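Local coordinates for hypothetical protein PH0435 (Pyrococcus horikoshii, PDB 2YV4), which is of unknown function but, as a C-terminal Sua5 domain, probably serves a threonylcarbamoyl-AMP synthase of the kind that prepares tRNA for threonylcarbamoyl modification, at residues N3-I7 with V73-I77; K15-K19 with K101-A105; L50-V54 with R84-V90; V57-F62 with A89-L94. All blocks are in the same frame, centred on the assembly; numbering follows the deposited sequence.

Contact 1 lies deepest: it joins two inner strands of the parallel sheet by backbone hydrogen bonds and aliphatic packing. Contact 2 reaches the same sheet from its edge, through strand 101-104 and the V6-K101 backbone bond, but sits at the surface, where a terminal carboxylate, lysine chains and a water meet. Contacts 3 and 4, with centres about 7 Å apart, both use helix 86-93 and share A89 and V90. Both are partly buried, with aliphatic contacts inside and an arginine at the surface, R84 reaching a water-linked carbonyl and R93 an aromatic face. V6 against L94 ties contact 4 back to contact 1.

Contact 1: residues N3-I7 with V73-I77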
loop_
_atom_site.group_PDB
_atom_site.type_symbol
_atom_site.label_atom_id
_atom_site.label_comp_id
_atom_site.label_asym_id
_atom_site.label_seq_id
_atom_site.Cartn_x
_atom_site.Cartn_y
_atom_site.Cartn_z
ATOM N N ASN A 3 8.611 8.736 5.317
ATOM C CA ASN A 3 8.929 8.583 6.735
ATOM C C ASN A 3 8.315 7.303 7.296
ATOM O O ASN A 3 8.868 6.685 8.202
ATOM C CB ASN A 3 8.404 9.775 7.549
ATOM C CG ASN A 3 8.958 11.105 7.075
ATOM O OD1 ASN A 3 10.168 11.263 6.891
ATOM N ND2 ASN A 3 8.070 12.080 6.888
ATOM N N ALA A 4 7.164 6.910 6.758
ATOM C CA ALA A 4 6.482 5.710 7.225
ATOM C C ALA A 4 7.115 4.433 6.692
ATOM O O ALA A 4 7.769 4.434 5.647
ATOM C CB ALA A 4 5.014 5.758 6.822
ATOM N N GLU A 5 6.924 3.339 7.420
ATOM C CA GLU A 5 7.442 2.049 6.984
ATOM C C GLU A 5 6.561 1.669 5.798
ATOM O O GLU A 5 5.353 1.894 5.824
ATOM C CB GLU A 5 7.279 0.999 8.085
ATOM C CG GLU A 5 7.888 -0.357 7.741
ATOM C CD GLU A 5 7.369 -1.481 8.625
ATOM O OE1 GLU A 5 7.088 -1.226 9.816
ATOM O OE2 GLU A 5 7.256 -2.623 8.130
ATOM N N VAL A 6 7.156 1.105 4.754
ATOM C CA VAL A 6 6.377 0.716 3.592
ATOM C C VAL A 6 6.302 -0.804 3.477
ATOM O O VAL A 6 7.315 -1.503 3.580
ATOM C CB VAL A 6 6.978 1.328 2.310
ATOM C CG1 VAL A 6 6.233 0.828 1.078
ATOM C CG2 VAL A 6 6.894 2.854 2.396
ATOM N N ILE A 7 5.086 -1.307 3.302
ATOM C CA ILE A 7 4.856 -2.740 3.161
ATOM C C ILE A 7 4.060 -2.990 1.890
ATOM O O ILE A 7 2.948 -2.483 1.738
ATOM C CB ILE A 7 4.032 -3.317 4.330
ATOM C CG1 ILE A 7 4.752 -3.078 5.657
ATOM C CG2 ILE A 7 3.791 -4.808 4.095
ATOM C CD1 ILE A 7 3.986 -3.590 6.859
ATOM N N VAL A 73 1.139 8.953 9.111
ATOM C CA VAL A 73 0.938 7.511 9.215
ATOM C C VAL A 73 2.237 6.787 9.597
ATOM O O VAL A 73 3.313 7.142 9.120
ATOM C CB VAL A 73 0.407 6.933 7.880
ATOM C CG1 VAL A 73 0.486 5.428 7.899
ATOM C CG2 VAL A 73 -1.035 7.373 7.668
ATOM N N ASP A 74 2.119 5.775 10.454
ATOM C CA ASP A 74 3.263 4.985 10.910
ATOM C C ASP A 74 3.676 3.930 9.885
ATOM O O ASP A 74 4.868 3.695 9.660
ATOM C CB ASP A 74 2.928 4.286 12.231
ATOM C CG ASP A 74 2.602 5.264 13.339
ATOM O OD1 ASP A 74 3.442 6.149 13.610
ATOM O OD2 ASP A 74 1.511 5.148 13.935
ATOM N N VAL A 75 2.684 3.290 9.270
ATOM C CA VAL A 75 2.940 2.259 8.272
ATOM C C VAL A 75 2.029 2.433 7.060
ATOM O O VAL A 75 0.836 2.703 7.200
ATOM C CB VAL A 75 2.716 0.849 8.862
ATOM C CG1 VAL A 75 2.980 -0.220 7.806
ATOM C CG2 VAL A 75 3.626 0.646 10.063
ATOM N N VAL A 76 2.607 2.286 5.873
ATOM C CA VAL A 76 1.867 2.412 4.625
ATOM C C VAL A 76 1.871 1.065 3.923
ATOM O O VAL A 76 2.927 0.484 3.693
ATOM C CB VAL A 76 2.516 3.458 3.675
ATOM C CG1 VAL A 76 1.819 3.441 2.313
ATOM C CG2 VAL A 76 2.420 4.847 4.283
ATOM N N ILE A 77 0.689 0.561 3.601
ATOM C CA ILE A 77 0.583 -0.711 2.894
ATOM C C ILE A 77 0.261 -0.380 1.449
ATOM O O ILE A 77 -0.720 0.309 1.167
ATOM C CB ILE A 77 -0.547 -1.588 3.464
ATOM C CG1 ILE A 77 -0.251 -1.930 4.929
ATOM C CG2 ILE A 77 -0.691 -2.859 2.625
ATOM C CD1 ILE A 77 -1.400 -2.648 5.639
#
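E5, V6 and I7 run beside V75, V76 and I77 as neighbouring strands of the five-stranded parallel alpha/beta sheet of this Sua5 domain, which carries helices on both faces; their directions are only 21° apart. The staggered ladder of parallel strands holds them: E5 N gives its hydrogen to D74 O, V76 N to E5 O at 2.8 Å, and I7 N to V76 O, also at 2.8 Å.

Packing is tight on both faces. Just before the strand, A4 CB sits 3.2 Å from V73 O and 3.7 Å from V76 CG2, a place that suits so small a residue; helix 54-70 covers V76 through L65 and M68. On the other face, V75 CG1, set anti to the backbone N (chi1 180°), meets I7 CD1 at 3.6 Å, and L27 of helix 13-29 closes over V75. Branched at CB, valine and isoleucine fit the extended backbone and fill the layer under the helices. An alanine in place of V75 would probably open a gap beneath L27 and leave the I7 CD1 methyl without its nearest neighbour across the strands.

The polar side chains D74 and E5 form the looser, solvent side. D74 turns away from the partner strand, its OD2 taking the K33 N-H. E5, exposed on the V75 face, can keep its charge in water while its extended chain lies alongside the valine, OE1 stopping 3.9 Å from V75 CG2.

Contact 2: residues K15-K19 with K101-A105; sequences KVKGK and KIVKA
A105, the C-terminal residue, presses its methyl against the backbone of K15 and V16 near the start of helix 13-29, so that the edge strand 101-104 of the parallel alpha/beta sheet ends against a helix of the layer on one sheet face. A105 CB lies 3.6 Å from V16 N, and on its flanks come V16 CG2 at 3.8 Å and K15 CB. The small methyl suits so close an approach to the helix backbone.

K19, one turn on, lies over the same residue. Its CB packs 4.0 Å from A105 CB, and bends at chi2 (60°) and chi3 (64°) curl the chain back until CE stands 3.7 Å from A105 OXT. The carbon chain, rather than the ammonium, does the touching, for NZ makes its salt bridge with E22. The aliphatic part of a lysine suits such a half-exposed position, and the nearby lysines may modestly favour the charged form of the terminal carboxylate.

Farther out, K19 CD approaches V103 CG1 at 4.2 Å. V16 is positioned by V9, E79 and V81 on the sheet, while backbone bonds to strand 5-11, including that of A105 with E10, fix the tail. A water completes the link: it donates to K15 O at 2.7 Å and, weakly, to A105 OXT at 3.4 Å.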
loop_
_atom_site.group_PDB
_atom_site.type_symbol
_atom_site.label_atom_id
_atom_site.label_comp_id
_atom_site.label_asym_id
_atom_site.label_seq_id
_atom_site.Cartn_x
_atom_site.Cartn_y
_atom_site.Cartn_z
ATOM N N LYS A 15 -6.552 -12.748 -2.931
ATOM C CA LYS A 15 -5.753 -12.978 -1.732
ATOM C C LYS A 15 -5.195 -11.688 -1.144
ATOM O O LYS A 15 -5.104 -11.541 0.076
ATOM C CB LYS A 15 -4.582 -13.919 -2.029
ATOM C CG LYS A 15 -4.949 -15.392 -2.149
ATOM C CD LYS A 15 -3.706 -16.259 -2.002
ATOM C CE LYS A 15 -4.043 -17.742 -2.035
ATOM N NZ LYS A 15 -4.602 -18.157 -3.350
ATOM N N VAL A 16 -4.802 -10.760 -2.008
ATOM C CA VAL A 16 -4.249 -9.505 -1.530
ATOM C C VAL A 16 -5.279 -8.755 -0.687
ATOM O O VAL A 16 -4.966 -8.267 0.396
ATOM C CB VAL A 16 -3.788 -8.621 -2.705
ATOM C CG1 VAL A 16 -3.482 -7.216 -2.212
ATOM C CG2 VAL A 16 -2.545 -9.232 -3.354
ATOM N N LYS A 17 -6.510 -8.671 -1.177
ATOM C CA LYS A 17 -7.553 -7.972 -0.437
ATOM C C LYS A 17 -7.732 -8.550 0.965
ATOM O O LYS A 17 -7.882 -7.803 1.934
ATOM C CB LYS A 17 -8.874 -8.013 -1.208
ATOM C CG LYS A 17 -8.867 -7.121 -2.449
ATOM C CD LYS A 17 -10.239 -7.035 -3.103
ATOM C CE LYS A 17 -10.227 -6.094 -4.305
ATOM N NZ LYS A 17 -9.912 -4.682 -3.930
ATOM N N GLY A 18 -7.706 -9.876 1.074
ATOM C CA GLY A 18 -7.853 -10.506 2.374
ATOM C C GLY A 18 -6.651 -10.262 3.278
ATOM O O GLY A 18 -6.796 -10.027 4.481
ATOM N N LYS A 19 -5.457 -10.310 2.698
ATOM C CA LYS A 19 -4.238 -10.094 3.468
ATOM C C LYS A 19 -4.162 -8.656 3.984
ATOM O O LYS A 19 -3.852 -8.427 5.157
ATOM C CB LYS A 19 -3.014 -10.425 2.607
ATOM C CG LYS A 19 -1.662 -10.164 3.282
ATOM C CD LYS A 19 -1.466 -10.980 4.559
ATOM C CE LYS A 19 -1.434 -12.476 4.289
ATOM N NZ LYS A 19 -1.121 -13.240 5.533
ATOM N N LYS A 101 9.168 -3.568 2.855
ATOM C CA LYS A 101 8.930 -4.970 3.156
ATOM C C LYS A 101 7.987 -5.569 2.123
ATOM O O LYS A 101 7.126 -4.879 1.583
ATOM C CB LYS A 101 8.305 -5.093 4.544
ATOM C CG LYS A 101 7.958 -6.509 4.977
ATOM C CD LYS A 101 7.275 -6.450 6.347
ATOM C CE LYS A 101 7.043 -7.824 6.937
ATOM N NZ LYS A 101 6.306 -7.722 8.224
ATOM N N ILE A 102 8.154 -6.854 1.847
ATOM C CA ILE A 102 7.289 -7.529 0.892
ATOM C C ILE A 102 6.586 -8.674 1.602
ATOM O O ILE A 102 7.231 -9.545 2.187
ATOM C CB ILE A 102 8.083 -8.091 -0.304
ATOM C CG1 ILE A 102 8.741 -6.940 -1.069
ATOM C CG2 ILE A 102 7.157 -8.880 -1.226
ATOM C CD1 ILE A 102 9.586 -7.391 -2.240
ATOM N N VAL A 103 5.260 -8.657 1.550
ATOM C CA VAL A 103 4.448 -9.683 2.182
ATOM C C VAL A 103 3.640 -10.428 1.129
ATOM O O VAL A 103 2.890 -9.819 0.366
ATOM C CB VAL A 103 3.474 -9.066 3.204
ATOM C CG1 VAL A 103 2.617 -10.150 3.829
ATOM C CG2 VAL A 103 4.250 -8.326 4.278
ATOM N N LYS A 104 3.812 -11.745 1.085
ATOM C CA LYS A 104 3.092 -12.587 0.138
ATOM C C LYS A 104 1.667 -12.767 0.650
ATOM O O LYS A 104 1.465 -13.182 1.789
ATOM C CB LYS A 104 3.781 -13.950 0.026
ATOM C CG LYS A 104 3.024 -14.978 -0.806
ATOM C CD LYS A 104 3.760 -16.312 -0.817
ATOM C CE LYS A 104 3.016 -17.351 -1.645
ATOM N NZ LYS A 104 3.754 -18.647 -1.680
ATOM N N ALA A 105 0.680 -12.460 -0.189
ATOM C CA ALA A 105 -0.720 -12.584 0.213
ATOM C C ALA A 105 -1.148 -14.041 0.376
ATOM O O ALA A 105 -0.484 -14.921 -0.211
ATOM C CB ALA A 105 -1.618 -11.896 -0.804
ATOM O OXT ALA A 105 -2.154 -14.275 1.079
HETATM O O HOH W 1 -5.392 -13.607 1.808
#

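Contact 3: residues L50-V54 with R84-V90; sequences LGSSV and RGLGLAV
V54 and L86, at the starts of helices 54-70 and 86-93, bring their CA atoms to 5.6 Å, so two strand-to-helix connections of this parallel alpha/beta fold lie against each other. G51 bends the loop after strand 46-49 with a phi of 119°, at which a CB would jam against the preceding carbonyl. S53 is the N-cap of its helix, OG accepting from E56 N, and G85 takes the N-cap position of the other with a positive phi that suits glycine.

L86 fills the angle between loop and helix: CD2 rests 3.7 Å from S53 C, and CD1 faces G51 O. With CG1 anti to the backbone N (chi1 166°), V54 sends this methyl to A89 CB at 3.8 Å and the other, CG2, to R84 O at 3.6 Å. Alanine and valine keep this side of helix 86-93 slim enough for close approach. Deeper in, L50 CD1 crosses to V90 CG2 at 3.9 Å, V57 touching both.

At the surface the extended R84 chain brings its guanidinium edge-on to S52 O, in plane but too far for a direct bond. A water spans them, donating to S52 O at 3.1 Å and weakly accepting from R84 NH1.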
loop_
_atom_site.group_PDB
_atom_site.type_symbol
_atom_site.label_atom_id
_atom_site.label_comp_id
_atom_site.label_asym_id
_atom_site.label_seq_id
_atom_site.Cartn_x
_atom_site.Cartn_y
_atom_site.Cartn_z
ATOM N N LEU A 50 -4.328 4.004 -5.645
ATOM C CA LEU A 50 -3.085 3.622 -6.309
ATOM C C LEU A 50 -3.109 3.864 -7.810
ATOM O O LEU A 50 -2.115 4.295 -8.398
ATOM C CB LEU A 50 -2.789 2.139 -6.062
ATOM C CG LEU A 50 -1.618 1.506 -6.827
ATOM C CD1 LEU A 50 -0.287 2.022 -6.275
ATOM C CD2 LEU A 50 -1.684 -0.005 -6.692
ATOM N N GLY A 51 -4.251 3.575 -8.421
ATOM C CA GLY A 51 -4.383 3.716 -9.858
ATOM C C GLY A 51 -4.706 2.326 -10.371
ATOM O O GLY A 51 -4.403 1.342 -9.698
ATOM N N SER A 52 -5.315 2.231 -11.548
ATOM C CA SER A 52 -5.682 0.935 -12.105
ATOM C C SER A 52 -4.817 0.496 -13.285
ATOM O O SER A 52 -5.117 -0.496 -13.945
ATOM C CB SER A 52 -7.156 0.953 -12.522
ATOM O OG SER A 52 -7.427 2.051 -13.376
ATOM N N SER A 53 -3.739 1.226 -13.547
ATOM C CA SER A 53 -2.847 0.884 -14.647
ATOM C C SER A 53 -1.402 1.095 -14.227
ATOM O O SER A 53 -1.125 1.830 -13.277
ATOM C CB SER A 53 -3.138 1.763 -15.861
ATOM O OG SER A 53 -2.640 3.071 -15.646
ATOM N N VAL A 54 -0.478 0.458 -14.939
ATOM C CA VAL A 54 0.935 0.613 -14.624
ATOM C C VAL A 54 1.312 2.091 -14.716
ATOM O O VAL A 54 2.019 2.614 -13.851
ATOM C CB VAL A 54 1.814 -0.224 -15.587
ATOM C CG1 VAL A 54 3.268 0.201 -15.488
ATOM C CG2 VAL A 54 1.676 -1.705 -15.249
ATOM N N ARG A 84 -2.730 -7.311 -14.189
ATOM C CA ARG A 84 -2.340 -6.094 -14.893
ATOM C C ARG A 84 -0.984 -5.520 -14.492
ATOM O O ARG A 84 -0.706 -4.351 -14.743
ATOM C CB ARG A 84 -3.420 -5.025 -14.733
ATOM C CG ARG A 84 -4.715 -5.373 -15.446
ATOM C CD ARG A 84 -5.727 -4.253 -15.334
ATOM N NE ARG A 84 -6.999 -4.613 -15.948
ATOM C CZ ARG A 84 -8.089 -3.856 -15.904
ATOM N NH1 ARG A 84 -8.062 -2.690 -15.272
ATOM N NH2 ARG A 84 -9.209 -4.268 -16.487
ATOM N N GLY A 85 -0.148 -6.348 -13.874
ATOM C CA GLY A 85 1.181 -5.915 -13.476
ATOM C C GLY A 85 1.304 -4.766 -12.488
ATOM O O GLY A 85 2.360 -4.137 -12.411
ATOM N N LEU A 86 0.256 -4.494 -11.716
ATOM C CA LEU A 86 0.318 -3.391 -10.757
ATOM C C LEU A 86 1.390 -3.593 -9.685
ATOM O O LEU A 86 2.145 -2.670 -9.377
ATOM C CB LEU A 86 -1.051 -3.175 -10.103
ATOM C CG LEU A 86 -2.213 -2.925 -11.075
ATOM C CD1 LEU A 86 -3.426 -2.433 -10.298
ATOM C CD2 LEU A 86 -1.808 -1.892 -12.124
ATOM N N GLY A 87 1.458 -4.801 -9.125
ATOM C CA GLY A 87 2.451 -5.089 -8.101
ATOM C C GLY A 87 3.876 -4.870 -8.579
ATOM O O GLY A 87 4.694 -4.277 -7.874
ATOM N N LEU A 88 4.186 -5.359 -9.775
ATOM C CA LEU A 88 5.526 -5.173 -10.325
ATOM C C LEU A 88 5.822 -3.684 -10.497
ATOM O O LEU A 88 6.920 -3.220 -10.175
ATOM C CB LEU A 88 5.661 -5.887 -11.673
ATOM C CG LEU A 88 6.933 -5.575 -12.466
ATOM C CD1 LEU A 88 8.164 -5.839 -11.601
ATOM C CD2 LEU A 88 6.970 -6.418 -13.732
ATOM N N ALA A 89 4.841 -2.937 -10.998
ATOM C CA ALA A 89 5.011 -1.503 -11.201
ATOM C C ALA A 89 5.269 -0.813 -9.870
ATOM O O ALA A 89 6.096 0.094 -9.788
ATOM C CB ALA A 89 3.769 -0.906 -11.870
ATOM N N VAL A 90 4.546 -1.231 -8.831
ATOM C CA VAL A 90 4.728 -0.646 -7.506
ATOM C C VAL A 90 6.172 -0.828 -7.051
ATOM O O VAL A 90 6.827 0.127 -6.633
ATOM C CB VAL A 90 3.790 -1.297 -6.459
ATOM C CG1 VAL A 90 4.195 -0.862 -5.053
ATOM C CG2 VAL A 90 2.341 -0.889 -6.726
HETATM O O HOH W 2 -6.704 -2.763 -12.468
#

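Contact 4: residues V57-F62 with A89-L94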
loop_
_atom_site.group_PDB
_atom_site.type_symbol
_atom_site.label_atom_id
_atom_site.label_comp_id
_atom_site.label_asym_id
_atom_site.label_seq_id
_atom_site.Cartn_x
_atom_site.Cartn_y
_atom_site.Cartn_z
ATOM N N VAL A 57 0.170 3.987 -11.688
ATOM C CA VAL A 57 0.977 3.675 -10.516
ATOM C C VAL A 57 2.220 4.555 -10.494
ATOM O O VAL A 57 2.516 5.216 -9.497
ATOM C CB VAL A 57 1.411 2.193 -10.512
ATOM C CG1 VAL A 57 2.528 1.976 -9.487
ATOM C CG2 VAL A 57 0.212 1.302 -10.184
ATOM N N ALA A 58 2.950 4.553 -11.604
ATOM C CA ALA A 58 4.169 5.340 -11.720
ATOM C C ALA A 58 3.893 6.811 -11.442
ATOM O O ALA A 58 4.734 7.522 -10.885
ATOM C CB ALA A 58 4.761 5.173 -13.119
ATOM N N LYS A 59 2.702 7.259 -11.819
ATOM C CA LYS A 59 2.309 8.647 -11.641
ATOM C C LYS A 59 1.787 9.023 -10.254
ATOM O O LYS A 59 2.088 10.107 -9.757
ATOM C CB LYS A 59 1.248 9.016 -12.685
ATOM C CG LYS A 59 0.830 10.476 -12.652
ATOM C CD LYS A 59 -0.321 10.766 -13.607
ATOM C CE LYS A 59 -0.709 12.242 -13.550
ATOM N NZ LYS A 59 -1.856 12.573 -14.443
ATOM N N ASN A 60 1.017 8.139 -9.626
ATOM C CA ASN A 60 0.429 8.443 -8.317
ATOM C C ASN A 60 1.179 8.004 -7.057
ATOM O O ASN A 60 1.012 8.608 -5.999
ATOM C CB ASN A 60 -0.987 7.852 -8.219
ATOM C CG ASN A 60 -1.860 8.199 -9.405
ATOM O OD1 ASN A 60 -1.886 9.342 -9.863
ATOM N ND2 ASN A 60 -2.604 7.210 -9.898
ATOM N N LEU A 61 1.987 6.955 -7.158
ATOM C CA LEU A 61 2.677 6.427 -5.980
ATOM C C LEU A 61 3.358 7.430 -5.052
ATOM O O LEU A 61 3.019 7.505 -3.869
ATOM C CB LEU A 61 3.679 5.342 -6.393
ATOM C CG LEU A 61 4.277 4.567 -5.216
ATOM C CD1 LEU A 61 3.153 3.984 -4.363
ATOM C CD2 LEU A 61 5.183 3.465 -5.738
ATOM N N PHE A 62 4.315 8.193 -5.570
ATOM C CA PHE A 62 5.025 9.161 -4.738
ATOM C C PHE A 62 4.109 10.264 -4.206
ATOM O O PHE A 62 4.302 10.767 -3.096
ATOM C CB PHE A 62 6.212 9.743 -5.516
ATOM C CG PHE A 62 7.434 8.857 -5.500
ATOM C CD1 PHE A 62 7.305 7.470 -5.524
ATOM C CD2 PHE A 62 8.712 9.409 -5.463
ATOM C CE1 PHE A 62 8.429 6.643 -5.511
ATOM C CE2 PHE A 62 9.844 8.593 -5.450
ATOM C CZ PHE A 62 9.702 7.204 -5.475
ATOM N N ALA A 89 4.841 -2.937 -10.998
ATOM C CA ALA A 89 5.011 -1.503 -11.201
ATOM C C ALA A 89 5.269 -0.813 -9.870
ATOM O O ALA A 89 6.096 0.094 -9.788
ATOM C CB ALA A 89 3.769 -0.906 -11.870
ATOM N N VAL A 90 4.546 -1.231 -8.831
ATOM C CA VAL A 90 4.728 -0.646 -7.506
ATOM C C VAL A 90 6.172 -0.828 -7.051
ATOM O O VAL A 90 6.827 0.127 -6.633
ATOM C CB VAL A 90 3.790 -1.297 -6.459
ATOM C CG1 VAL A 90 4.195 -0.862 -5.053
ATOM C CG2 VAL A 90 2.341 -0.889 -6.726
HETATM N N MSE A 91 6.668 -2.059 -7.136
HETATM C CA MSE A 91 8.038 -2.349 -6.726
HETATM C C MSE A 91 9.052 -1.575 -7.572
HETATM O O MSE A 91 10.037 -1.061 -7.046
HETATM C CB MSE A 91 8.313 -3.861 -6.800
HETATM C CG MSE A 91 7.573 -4.685 -5.732
HETATM SE SE MSE A 91 8.220 -6.528 -5.580
HETATM C CE MSE A 91 10.050 -6.093 -5.269
ATOM N N ASN A 92 8.814 -1.486 -8.877
ATOM C CA ASN A 92 9.721 -0.746 -9.756
ATOM C C ASN A 92 9.827 0.719 -9.335
ATOM O O ASN A 92 10.926 1.252 -9.174
ATOM C CB ASN A 92 9.244 -0.827 -11.210
ATOM C CG ASN A 92 9.500 -2.183 -11.830
ATOM O OD1 ASN A 92 8.971 -2.500 -12.895
ATOM N ND2 ASN A 92 10.325 -2.991 -11.169
ATOM N N ARG A 93 8.683 1.369 -9.154
ATOM C CA ARG A 93 8.661 2.774 -8.750
ATOM C C ARG A 93 9.227 2.946 -7.340
ATOM O O ARG A 93 9.666 4.033 -6.959
ATOM C CB ARG A 93 7.225 3.307 -8.806
ATOM C CG ARG A 93 7.054 4.748 -8.351
ATOM C CD ARG A 93 7.828 5.721 -9.224
ATOM N NE ARG A 93 7.575 7.106 -8.831
ATOM C CZ ARG A 93 8.245 8.154 -9.299
ATOM N NH1 ARG A 93 9.221 7.983 -10.183
ATOM N NH2 ARG A 93 7.937 9.379 -8.887
ATOM N N LEU A 94 9.223 1.860 -6.575
ATOM C CA LEU A 94 9.724 1.874 -5.209
ATOM C C LEU A 94 11.225 1.609 -5.161
ATOM O O LEU A 94 11.860 1.794 -4.119
ATOM C CB LEU A 94 8.980 0.822 -4.383
ATOM C CG LEU A 94 8.246 1.280 -3.121
ATOM C CD1 LEU A 94 7.582 2.632 -3.334
ATOM C CD2 LEU A 94 7.219 0.225 -2.749
#
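R93 reaches from helix 86-93 across L61 and F62 of helix 54-70, two helices that share one face of the parallel sheet and cross at -58°. At its base, R93 CB lies 3.7 Å from L61 CD2, and CG meets the same methyl as the two chains run alongside each other, pointing opposite ways. A bend at chi2 (62°) then carries CD between F62 CE1 and A58 O, each 3.9 Å away. NE stands over the ring face, 3.3 Å from F62 CD1. CZ follows 3.8 Å from the ring centroid, almost on the ring normal, a cation-pi contact in which the two planes are nevertheless 43° apart; at the tip NH2 lies over F62 CG and CD2.

Beneath this, aliphatic side chains fill the helix interface. L61 CD2 meets L94 CD1 tightly, at 3.5 Å, and V57 CG1 packs 3.9 Å from A89 CB. A serine at F62 would probably leave the guanidinium without its aromatic face and the outer end of R93 freer to turn.

Arginine suits this place because its carbons cover L61 while cation-pi attraction and van der Waals contact, without a hydrogen bond between the segments, hold its charged end at the partly exposed ring, A58 O lying over the guanidinium's other face.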